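Local coordinates for protein alpha-Amylase (Thermotoga maritima, PDB 2B5D) that is an amylase-type enzyme of glycoside hydrolase family 57, a family with a distorted beta/alpha barrel at its core, at residues Met44-Glu49 with Lys129-Thr134; Glu49-Thr54 with Arg366-Val371; Glu351-Trp356 with Phe362-Phe367. One frame throughout, in Å; residues are numbered along the deposited sequence.

Contact 1: residues Met44-Glu49 with Lys129-Thr134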
loop_
_atom_site.group_PDB
_atom_site.type_symbol
_atom_site.label_atom_id
_atom_site.label_comp_id
_atom_site.label_asym_id
_atom_site.label_seq_id
_atom_site.Cartn_x
_atom_site.Cartn_y
_atom_site.Cartn_z
ATOM N N MET A 44 11.904 -42.147 -5.068
ATOM C CA MET A 44 11.090 -42.935 -5.959
ATOM C C MET A 44 11.866 -43.597 -7.114
ATOM O O MET A 44 11.519 -44.700 -7.511
ATOM C CB MET A 44 9.950 -42.059 -6.471
ATOM C CG MET A 44 8.816 -42.794 -7.179
ATOM S SD MET A 44 9.014 -42.899 -8.981
ATOM C CE MET A 44 8.177 -41.420 -9.547
ATOM N N PHE A 45 12.899 -42.949 -7.657
ATOM C CA PHE A 45 13.672 -43.539 -8.767
ATOM C C PHE A 45 14.485 -44.695 -8.241
ATOM O O PHE A 45 14.676 -45.691 -8.921
ATOM C CB PHE A 45 14.652 -42.544 -9.420
ATOM C CG PHE A 45 13.999 -41.347 -10.062
ATOM C CD1 PHE A 45 14.759 -40.251 -10.404
ATOM C CD2 PHE A 45 12.629 -41.308 -10.307
ATOM C CE1 PHE A 45 14.177 -39.140 -10.973
ATOM C CE2 PHE A 45 12.051 -40.202 -10.877
ATOM C CZ PHE A 45 12.829 -39.115 -11.210
ATOM N N ASP A 46 14.994 -44.515 -7.027
ATOM C CA ASP A 46 15.751 -45.529 -6.336
ATOM C C ASP A 46 14.882 -46.755 -6.021
ATOM O O ASP A 46 15.293 -47.890 -6.306
ATOM C CB ASP A 46 16.339 -44.928 -5.069
ATOM C CG ASP A 46 17.322 -45.859 -4.378
ATOM O OD1 ASP A 46 17.003 -46.293 -3.245
ATOM O OD2 ASP A 46 18.405 -46.149 -4.949
ATOM N N GLU A 47 13.686 -46.524 -5.472
ATOM C CA GLU A 47 12.816 -47.600 -5.002
ATOM C C GLU A 47 12.131 -48.394 -6.130
ATOM O O GLU A 47 12.073 -49.638 -6.068
ATOM C CB GLU A 47 11.788 -47.054 -4.005
ATOM C CG GLU A 47 10.788 -48.082 -3.457
ATOM C CD GLU A 47 11.333 -48.919 -2.272
ATOM O OE1 GLU A 47 10.951 -50.116 -2.142
ATOM O OE2 GLU A 47 12.133 -48.380 -1.464
ATOM N N ILE A 48 11.611 -47.700 -7.148
ATOM C CA ILE A 48 10.942 -48.375 -8.268
ATOM C C ILE A 48 11.914 -49.308 -9.011
ATOM O O ILE A 48 13.141 -49.078 -8.999
ATOM C CB ILE A 48 10.249 -47.366 -9.247
ATOM C CG1 ILE A 48 9.054 -48.037 -9.935
ATOM C CG2 ILE A 48 11.249 -46.786 -10.247
ATOM C CD1 ILE A 48 8.208 -47.132 -10.812
ATOM N N GLU A 49 11.386 -50.362 -9.636
ATOM C CA GLU A 49 12.249 -51.305 -10.374
ATOM C C GLU A 49 12.705 -50.652 -11.667
ATOM O O GLU A 49 13.886 -50.667 -12.012
ATOM C CB GLU A 49 11.535 -52.641 -10.643
ATOM C CG GLU A 49 12.318 -53.684 -11.524
ATOM C CD GLU A 49 13.731 -54.057 -10.992
ATOM O OE1 GLU A 49 14.677 -54.213 -11.820
ATOM O OE2 GLU A 49 13.904 -54.190 -9.750
ATOM N N LYS A 129 21.677 -36.665 -12.291
ATOM C CA LYS A 129 22.659 -36.951 -13.330
ATOM C C LYS A 129 22.809 -38.466 -13.475
ATOM O O LYS A 129 22.896 -39.000 -14.588
ATOM C CB LYS A 129 23.990 -36.295 -12.963
ATOM C CG LYS A 129 25.095 -36.466 -13.959
ATOM C CD LYS A 129 26.395 -35.856 -13.420
ATOM C CE LYS A 129 27.527 -35.995 -14.426
ATOM N NZ LYS A 129 28.858 -35.928 -13.770
ATOM N N LYS A 130 22.784 -39.142 -12.328
ATOM C CA LYS A 130 23.009 -40.579 -12.242
ATOM C C LYS A 130 21.851 -41.365 -12.856
ATOM O O LYS A 130 22.050 -42.422 -13.450
ATOM C CB LYS A 130 23.271 -40.959 -10.785
ATOM C CG LYS A 130 23.125 -42.412 -10.437
ATOM C CD LYS A 130 23.430 -42.644 -8.969
ATOM C CE LYS A 130 22.359 -43.497 -8.314
ATOM N NZ LYS A 130 21.351 -42.621 -7.670
ATOM N N TYR A 131 20.644 -40.838 -12.748
ATOM C CA TYR A 131 19.532 -41.478 -13.410
ATOM C C TYR A 131 19.486 -41.181 -14.903
ATOM O O TYR A 131 19.002 -42.013 -15.677
ATOM C CB TYR A 131 18.209 -41.241 -12.660
ATOM C CG TYR A 131 18.215 -41.927 -11.299
ATOM C CD1 TYR A 131 18.070 -43.315 -11.182
ATOM C CD2 TYR A 131 18.385 -41.194 -10.133
ATOM C CE1 TYR A 131 18.086 -43.946 -9.941
ATOM C CE2 TYR A 131 18.413 -41.820 -8.884
ATOM C CZ TYR A 131 18.269 -43.193 -8.795
ATOM O OH TYR A 131 18.295 -43.790 -7.539
ATOM N N GLN A 132 20.014 -40.033 -15.329
ATOM C CA GLN A 132 20.144 -39.802 -16.764
ATOM C C GLN A 132 21.086 -40.847 -17.379
ATOM O O GLN A 132 20.796 -41.373 -18.452
ATOM C CB GLN A 132 20.579 -38.377 -17.128
ATOM C CG GLN A 132 20.468 -38.083 -18.618
ATOM C CD GLN A 132 20.520 -36.588 -18.989
ATOM O OE1 GLN A 132 21.500 -35.869 -18.709
ATOM N NE2 GLN A 132 19.484 -36.127 -19.642
ATOM N N GLU A 133 22.184 -41.158 -16.683
ATOM C CA GLU A 133 23.193 -42.118 -17.185
ATOM C C GLU A 133 22.623 -43.517 -17.409
ATOM O O GLU A 133 23.031 -44.215 -18.336
ATOM C CB GLU A 133 24.441 -42.155 -16.291
ATOM C CG GLU A 133 25.374 -40.949 -16.563
ATOM C CD GLU A 133 26.376 -40.642 -15.422
ATOM O OE1 GLU A 133 26.276 -41.246 -14.315
ATOM O OE2 GLU A 133 27.269 -39.775 -15.638
ATOM N N THR A 134 21.648 -43.902 -16.588
ATOM C CA THR A 134 20.936 -45.162 -16.799
ATOM C C THR A 134 20.029 -45.153 -18.018
ATOM O O THR A 134 19.741 -46.217 -18.555
ATOM C CB THR A 134 20.131 -45.635 -15.554
ATOM O OG1 THR A 134 18.925 -44.855 -15.416
ATOM C CG2 THR A 134 20.988 -45.554 -14.272
#
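Phe45 sets its CB squarely over the ring of Tyr131, 3.6 Å from the centroid and only 8° off the ring normal, a CH-pi contact at the middle of the face. From there the Phe45 ring leans outward on that same side, presenting its CD1 edge to the face. CD1 comes 3.8 Å from CD2 of Tyr131, with CG of the tyrosine hardly farther away, and the two planes stand at 75°. The result is a T-shaped pair, centroids 5.4 Å apart, in which phenylalanine supplies the edge and tyrosine the face.

Tyr131 reaches across because its CG stands opposite the carbonyl carbon (chi1 -66°), sending the ring off helix 125-134 towards helix 27-47. Its hydroxyl ends up beside Asp46: OH of Tyr131 lies 3.3 Å from CB of Asp46 and as near to CA, while the carboxylate, turned steeply to the ring, keeps OD2 3.5 Å from OH without making a hydrogen bond. At the backbone of Tyr131, Thr134 OG1 donates to the carbonyl O over 2.9 Å.

Leu137 of strand 137-142 touches both aromatic residues, and Phe45 also stacks on Phe51. Lys130 NZ, bonded to Tyr120 OH, stays 5.3 Å from OD2 of Asp46, so any attraction between those charges is probably weak.

The two helices are therefore joined here by dispersion and CH-pi forces between buried groups, with the tyrosine hydroxyl placed at the more polar margin, next to exposed Asp46.

Contact 2: residues Glu49-Thr54 with Arg366-Val371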
loop_
_atom_site.group_PDB
_atom_site.type_symbol
_atom_site.label_atom_id
_atom_site.label_comp_id
_atom_site.label_asym_id
_atom_site.label_seq_id
_atom_site.Cartn_x
_atom_site.Cartn_y
_atom_site.Cartn_z
ATOM N N GLU A 49 11.386 -50.362 -9.636
ATOM C CA GLU A 49 12.249 -51.305 -10.374
ATOM C C GLU A 49 12.705 -50.652 -11.667
ATOM O O GLU A 49 13.886 -50.667 -12.012
ATOM C CB GLU A 49 11.535 -52.641 -10.643
ATOM C CG GLU A 49 12.318 -53.684 -11.524
ATOM C CD GLU A 49 13.731 -54.057 -10.992
ATOM O OE1 GLU A 49 14.677 -54.213 -11.820
ATOM O OE2 GLU A 49 13.904 -54.190 -9.750
ATOM N N ASP A 50 11.754 -50.062 -12.377
ATOM C CA ASP A 50 12.049 -49.451 -13.654
ATOM C C ASP A 50 11.055 -48.336 -13.912
ATOM O O ASP A 50 9.896 -48.431 -13.509
ATOM C CB ASP A 50 11.962 -50.497 -14.765
ATOM C CG ASP A 50 12.710 -50.078 -16.025
ATOM O OD1 ASP A 50 13.861 -49.578 -15.924
ATOM O OD2 ASP A 50 12.149 -50.264 -17.128
ATOM N N PHE A 51 11.516 -47.291 -14.595
ATOM C CA PHE A 51 10.663 -46.184 -15.008
ATOM C C PHE A 51 11.260 -45.585 -16.286
ATOM O O PHE A 51 12.403 -45.865 -16.624
ATOM C CB PHE A 51 10.565 -45.131 -13.870
ATOM C CG PHE A 51 11.823 -44.299 -13.702
ATOM C CD1 PHE A 51 12.908 -44.785 -12.958
ATOM C CD2 PHE A 51 11.933 -43.052 -14.324
ATOM C CE1 PHE A 51 14.071 -44.037 -12.838
ATOM C CE2 PHE A 51 13.092 -42.299 -14.214
ATOM C CZ PHE A 51 14.157 -42.787 -13.468
ATOM N N ARG A 52 10.465 -44.783 -16.989
ATOM C CA ARG A 52 10.968 -43.852 -18.010
ATOM C C ARG A 52 10.309 -42.487 -17.791
ATOM O O ARG A 52 9.084 -42.382 -17.734
ATOM C CB ARG A 52 10.662 -44.323 -19.437
ATOM C CG ARG A 52 11.385 -45.558 -19.922
ATOM C CD ARG A 52 12.884 -45.419 -19.848
ATOM N NE ARG A 52 13.496 -46.571 -20.473
ATOM C CZ ARG A 52 13.849 -47.678 -19.832
ATOM N NH1 ARG A 52 14.374 -48.678 -20.516
ATOM N NH2 ARG A 52 13.685 -47.795 -18.519
ATOM N N LEU A 53 11.133 -41.446 -17.707
ATOM C CA LEU A 53 10.635 -40.100 -17.417
ATOM C C LEU A 53 11.556 -39.054 -18.010
ATOM O O LEU A 53 12.788 -39.183 -17.966
ATOM C CB LEU A 53 10.483 -39.901 -15.893
ATOM C CG LEU A 53 10.149 -38.515 -15.335
ATOM C CD1 LEU A 53 8.695 -38.198 -15.542
ATOM C CD2 LEU A 53 10.583 -38.328 -13.846
ATOM N N THR A 54 10.934 -38.040 -18.592
ATOM C CA THR A 54 11.604 -36.857 -19.074
ATOM C C THR A 54 11.292 -35.647 -18.197
ATOM O O THR A 54 10.165 -35.444 -17.779
ATOM C CB THR A 54 11.193 -36.563 -20.534
ATOM O OG1 THR A 54 11.147 -37.803 -21.269
ATOM C CG2 THR A 54 12.166 -35.605 -21.202
ATOM N N ARG A 366 3.085 -45.439 -8.578
ATOM C CA ARG A 366 2.116 -46.472 -8.814
ATOM C C ARG A 366 1.716 -46.506 -10.267
ATOM O O ARG A 366 1.504 -47.584 -10.806
ATOM C CB ARG A 366 0.904 -46.347 -7.868
ATOM C CG ARG A 366 1.246 -46.835 -6.447
ATOM C CD ARG A 366 1.839 -48.295 -6.409
ATOM N NE ARG A 366 0.818 -49.266 -6.824
ATOM C CZ ARG A 366 1.002 -50.241 -7.706
ATOM N NH1 ARG A 366 -0.009 -51.044 -8.009
ATOM N NH2 ARG A 366 2.194 -50.427 -8.273
ATOM N N PHE A 367 1.623 -45.333 -10.893
ATOM C CA PHE A 367 1.263 -45.256 -12.305
ATOM C C PHE A 367 2.361 -45.854 -13.156
ATOM O O PHE A 367 2.070 -46.542 -14.111
ATOM C CB PHE A 367 0.954 -43.829 -12.731
ATOM C CG PHE A 367 0.597 -43.690 -14.176
ATOM C CD1 PHE A 367 -0.661 -44.056 -14.626
ATOM C CD2 PHE A 367 1.514 -43.147 -15.090
ATOM C CE1 PHE A 367 -1.019 -43.914 -15.992
ATOM C CE2 PHE A 367 1.177 -42.993 -16.447
ATOM C CZ PHE A 367 -0.095 -43.386 -16.909
ATOM N N PHE A 368 3.620 -45.616 -12.802
ATOM C CA PHE A 368 4.720 -46.211 -13.549
ATOM C C PHE A 368 4.677 -47.727 -13.456
ATOM O O PHE A 368 4.777 -48.409 -14.480
ATOM C CB PHE A 368 6.084 -45.688 -13.096
ATOM C CG PHE A 368 6.380 -44.279 -13.540
ATOM C CD1 PHE A 368 5.571 -43.632 -14.481
ATOM C CD2 PHE A 368 7.497 -43.609 -13.048
ATOM C CE1 PHE A 368 5.859 -42.353 -14.899
ATOM C CE2 PHE A 368 7.802 -42.321 -13.474
ATOM C CZ PHE A 368 6.985 -41.695 -14.399
ATOM N N GLU A 369 4.499 -48.244 -12.245
ATOM C CA GLU A 369 4.490 -49.691 -12.025
ATOM C C GLU A 369 3.348 -50.362 -12.775
ATOM O O GLU A 369 3.512 -51.444 -13.332
ATOM C CB GLU A 369 4.472 -50.036 -10.525
ATOM C CG GLU A 369 5.752 -49.630 -9.805
ATOM C CD GLU A 369 5.708 -49.799 -8.283
ATOM O OE1 GLU A 369 4.605 -49.748 -7.656
ATOM O OE2 GLU A 369 6.810 -49.994 -7.710
ATOM N N LEU A 370 2.200 -49.696 -12.804
ATOM C CA LEU A 370 1.038 -50.158 -13.547
ATOM C C LEU A 370 1.279 -50.142 -15.043
ATOM O O LEU A 370 0.931 -51.111 -15.729
ATOM C CB LEU A 370 -0.162 -49.297 -13.203
ATOM C CG LEU A 370 -1.222 -49.782 -12.200
ATOM C CD1 LEU A 370 -0.807 -50.985 -11.344
ATOM C CD2 LEU A 370 -1.632 -48.612 -11.353
ATOM N N VAL A 371 1.868 -49.050 -15.562
ATOM C CA VAL A 371 2.197 -48.974 -16.994
ATOM C C VAL A 371 3.205 -50.045 -17.345
ATOM O O VAL A 371 3.079 -50.691 -18.375
ATOM C CB VAL A 371 2.675 -47.566 -17.456
ATOM C CG1 VAL A 371 3.346 -47.642 -18.810
ATOM C CG2 VAL A 371 1.502 -46.603 -17.552
#
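The run leading into strand 53-57, a parallel strand of the barrel sheet, packs here on helix 360-373, with Phe51, Arg52 and Leu53 all meeting the ring of Phe368. The closest touch is Phe51 CB to Phe368 CD2, 3.5 Å. With chi1 at 74°, the Phe51 ring is tucked between its backbone N and carbonyl carbon and leads away from the helix, met only obliquely by CE2 of Phe368, so CB packs closest. Farther along the Phe368 ring, CZ lies 4.0 Å from the carbonyl O of Arg52. The same CZ is 4.1 Å from CD1 of Leu53, which arrives at the ring edge, its side chain roughly perpendicular to that of Phe368.

The Arg52 guanidinium probably helps hold the strand approach in shape: NH2 gives a nearly straight bond (166°) to Phe51 O at 3.0 Å, from above the carbonyl plane, and a salt bridge to Asp50 OD1 at 3.2 Å, while NE pairs with Glu384.

Phe368 also rests on Leu379 of strand 377-379, and Leu53 touches Ile7 of strand 3-11. The helix thus lies against the start of strand 53-57 and against strand 377-379, both parallel partners of strand 3-11.

Contact 3: residues Glu351-Trp356 with Phe362-Phe367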
loop_
_atom_site.group_PDB
_atom_site.type_symbol
_atom_site.label_atom_id
_atom_site.label_comp_id
_atom_site.label_asym_id
_atom_site.label_seq_id
_atom_site.Cartn_x
_atom_site.Cartn_y
_atom_site.Cartn_z
ATOM N N GLU A 351 6.104 -29.409 -9.255
ATOM C CA GLU A 351 5.692 -29.144 -7.872
ATOM C C GLU A 351 4.263 -29.568 -7.607
ATOM O O GLU A 351 3.865 -29.715 -6.434
ATOM C CB GLU A 351 5.839 -27.661 -7.501
ATOM C CG GLU A 351 5.418 -26.656 -8.601
ATOM C CD GLU A 351 6.653 -26.101 -9.350
ATOM O OE1 GLU A 351 6.856 -24.848 -9.352
ATOM O OE2 GLU A 351 7.435 -26.929 -9.906
ATOM N N LEU A 352 3.493 -29.742 -8.692
ATOM C CA LEU A 352 2.200 -30.367 -8.607
ATOM C C LEU A 352 2.349 -31.755 -7.959
ATOM O O LEU A 352 1.420 -32.219 -7.322
ATOM C CB LEU A 352 1.500 -30.459 -9.977
ATOM C CG LEU A 352 1.034 -29.233 -10.819
ATOM C CD1 LEU A 352 0.225 -29.656 -12.072
ATOM C CD2 LEU A 352 0.273 -28.135 -10.049
ATOM N N PHE A 353 3.512 -32.404 -8.083
ATOM C CA PHE A 353 3.671 -33.755 -7.522
ATOM C C PHE A 353 4.513 -33.724 -6.266
ATOM O O PHE A 353 5.745 -33.606 -6.313
ATOM C CB PHE A 353 4.212 -34.776 -8.566
ATOM C CG PHE A 353 3.297 -34.967 -9.755
ATOM C CD1 PHE A 353 3.482 -34.219 -10.929
ATOM C CD2 PHE A 353 2.210 -35.842 -9.688
ATOM C CE1 PHE A 353 2.609 -34.356 -12.027
ATOM C CE2 PHE A 353 1.330 -35.993 -10.782
ATOM C CZ PHE A 353 1.536 -35.242 -11.955
ATOM N N GLY A 354 3.846 -33.837 -5.123
ATOM C CA GLY A 354 4.552 -33.844 -3.845
ATOM C C GLY A 354 4.414 -32.531 -3.092
ATOM O O GLY A 354 4.458 -32.522 -1.860
ATOM N N HIS A 355 4.241 -31.425 -3.808
ATOM C CA HIS A 355 4.136 -30.148 -3.138
ATOM C C HIS A 355 2.709 -29.619 -3.049
ATOM O O HIS A 355 2.177 -29.521 -1.949
ATOM C CB HIS A 355 5.143 -29.116 -3.661
ATOM C CG HIS A 355 5.122 -27.824 -2.899
ATOM N ND1 HIS A 355 5.437 -27.745 -1.554
ATOM C CD2 HIS A 355 4.779 -26.570 -3.283
ATOM C CE1 HIS A 355 5.299 -26.493 -1.152
ATOM N NE2 HIS A 355 4.896 -25.764 -2.180
ATOM N N TRP A 356 2.081 -29.276 -4.169
ATOM C CA TRP A 356 0.646 -28.966 -4.149
ATOM C C TRP A 356 -0.181 -30.176 -3.716
ATOM O O TRP A 356 -1.110 -30.051 -2.917
ATOM C CB TRP A 356 0.181 -28.460 -5.518
ATOM C CG TRP A 356 0.693 -27.103 -5.740
ATOM C CD1 TRP A 356 1.754 -26.727 -6.531
ATOM C CD2 TRP A 356 0.227 -25.912 -5.082
ATOM N NE1 TRP A 356 1.955 -25.360 -6.425
ATOM C CE2 TRP A 356 1.033 -24.835 -5.546
ATOM C CE3 TRP A 356 -0.805 -25.648 -4.150
ATOM C CZ2 TRP A 356 0.835 -23.512 -5.113
ATOM C CZ3 TRP A 356 -1.004 -24.342 -3.725
ATOM C CH2 TRP A 356 -0.187 -23.286 -4.209
ATOM N N PHE A 362 3.872 -40.610 -4.974
ATOM C CA PHE A 362 3.290 -41.920 -4.710
ATOM C C PHE A 362 2.430 -42.333 -5.878
ATOM O O PHE A 362 2.518 -43.470 -6.324
ATOM C CB PHE A 362 2.391 -41.933 -3.443
ATOM C CG PHE A 362 3.076 -41.495 -2.153
ATOM C CD1 PHE A 362 2.418 -40.638 -1.260
ATOM C CD2 PHE A 362 4.346 -41.968 -1.796
ATOM C CE1 PHE A 362 3.021 -40.235 -0.039
ATOM C CE2 PHE A 362 4.953 -41.568 -0.588
ATOM C CZ PHE A 362 4.287 -40.703 0.292
ATOM N N PHE A 363 1.557 -41.427 -6.325
ATOM C CA PHE A 363 0.792 -41.600 -7.568
ATOM C C PHE A 363 1.699 -41.883 -8.797
ATOM O O PHE A 363 1.477 -42.841 -9.552
ATOM C CB PHE A 363 -0.118 -40.395 -7.827
ATOM C CG PHE A 363 -0.829 -40.458 -9.163
ATOM C CD1 PHE A 363 -2.142 -40.929 -9.253
ATOM C CD2 PHE A 363 -0.176 -40.048 -10.348
ATOM C CE1 PHE A 363 -2.801 -41.017 -10.498
ATOM C CE2 PHE A 363 -0.818 -40.114 -11.576
ATOM C CZ PHE A 363 -2.128 -40.616 -11.662
ATOM N N LEU A 364 2.724 -41.053 -8.980
ATOM C CA LEU A 364 3.651 -41.258 -10.057
ATOM C C LEU A 364 4.277 -42.639 -10.056
ATOM O O LEU A 364 4.471 -43.256 -11.128
ATOM C CB LEU A 364 4.730 -40.171 -10.086
ATOM C CG LEU A 364 4.582 -39.302 -11.334
ATOM C CD1 LEU A 364 4.875 -40.155 -12.551
ATOM C CD2 LEU A 364 3.174 -38.667 -11.503
ATOM N N LYS A 365 4.576 -43.127 -8.856
ATOM C CA LYS A 365 5.270 -44.401 -8.718
ATOM C C LYS A 365 4.317 -45.554 -9.038
ATOM O O LYS A 365 4.688 -46.513 -9.700
ATOM C CB LYS A 365 5.835 -44.562 -7.310
ATOM C CG LYS A 365 6.706 -45.810 -7.139
ATOM C CD LYS A 365 6.608 -46.292 -5.709
ATOM C CE LYS A 365 7.664 -47.335 -5.413
ATOM N NZ LYS A 365 7.468 -47.804 -4.022
ATOM N N ARG A 366 3.085 -45.439 -8.578
ATOM C CA ARG A 366 2.116 -46.472 -8.814
ATOM C C ARG A 366 1.716 -46.506 -10.267
ATOM O O ARG A 366 1.504 -47.584 -10.806
ATOM C CB ARG A 366 0.904 -46.347 -7.868
ATOM C CG ARG A 366 1.246 -46.835 -6.447
ATOM C CD ARG A 366 1.839 -48.295 -6.409
ATOM N NE ARG A 366 0.818 -49.266 -6.824
ATOM C CZ ARG A 366 1.002 -50.241 -7.706
ATOM N NH1 ARG A 366 -0.009 -51.044 -8.009
ATOM N NH2 ARG A 366 2.194 -50.427 -8.273
ATOM N N PHE A 367 1.623 -45.333 -10.893
ATOM C CA PHE A 367 1.263 -45.256 -12.305
ATOM C C PHE A 367 2.361 -45.854 -13.156
ATOM O O PHE A 367 2.070 -46.542 -14.111
ATOM C CB PHE A 367 0.954 -43.829 -12.731
ATOM C CG PHE A 367 0.597 -43.690 -14.176
ATOM C CD1 PHE A 367 -0.661 -44.056 -14.626
ATOM C CD2 PHE A 367 1.514 -43.147 -15.090
ATOM C CE1 PHE A 367 -1.019 -43.914 -15.992
ATOM C CE2 PHE A 367 1.177 -42.993 -16.447
ATOM C CZ PHE A 367 -0.095 -43.386 -16.909
#
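Phe353 and Leu364 are brought together by two first torsions of different quality. In Phe353, CG stands opposite the carbonyl carbon (chi1 -62°), an ordinary staggered position that swings the ring towards helix 360-373. Leu364 has chi1 at -113°, nearly eclipsing the hydrogen on its CA, and this unusual setting, perhaps strained, together with chi2 places CD2 over the phenylalanine face.

CD2 of Leu364 lies 3.7 Å from the centroid of the Phe353 ring and 28° off its normal, shifted towards the CE2 side of the rim. The contact is a CH-pi one; the 3.3 Å between CD2 of Leu364 and CE2 of Phe353 is unusually short, so its exact value is doubtful. That same methyl also sits in plane at the edge of the neighbouring Phe363 ring. Phe363 adds a looser touch, CD2 to CE2 of Phe353 at 4.3 Å.

The backbone carrying Phe353 is a short, irregular helix with a wide pi-type turn, in which Trp356 N bonds to Glu351 O at 2.9 Å.

Trp246 meets Phe353 edge-to-face and also reaches Phe363. Leu9 of strand 3-11 touches Phe353, Phe323 of helix 309-338 touches Phe363, and Thr37 OG1 of helix 27-47 is hydrogen-bonded to Phe353 O. The contact thus packs the segment following strand 343-349 against the helix that leads on to strand 377-379.

How the contacts relate
Helix 360-373 is common to contacts 2 and 3, whose centres lie about 12 Å apart and which share Arg366 and Phe367. Contacts 1 and 2, with centres about 11 Å apart, share Glu49, at the turn from helix 27-47 to strand 53-57; Phe45 also meets Leu53, while Ile48 packs on Glu369. Both segments of contact 1 precede those of contact 3, yet Met44 touches both Leu364 and Lys365, with the two centres about 16 Å apart. The segments of contacts 1 and 2 alternate along the chain; contact 2 by itself joins residues more than 300 positions apart. Together they join early and late elements around strands 3-11 and 53-57, contacts 1 and 3 between helices and contact 2 between helix and strand.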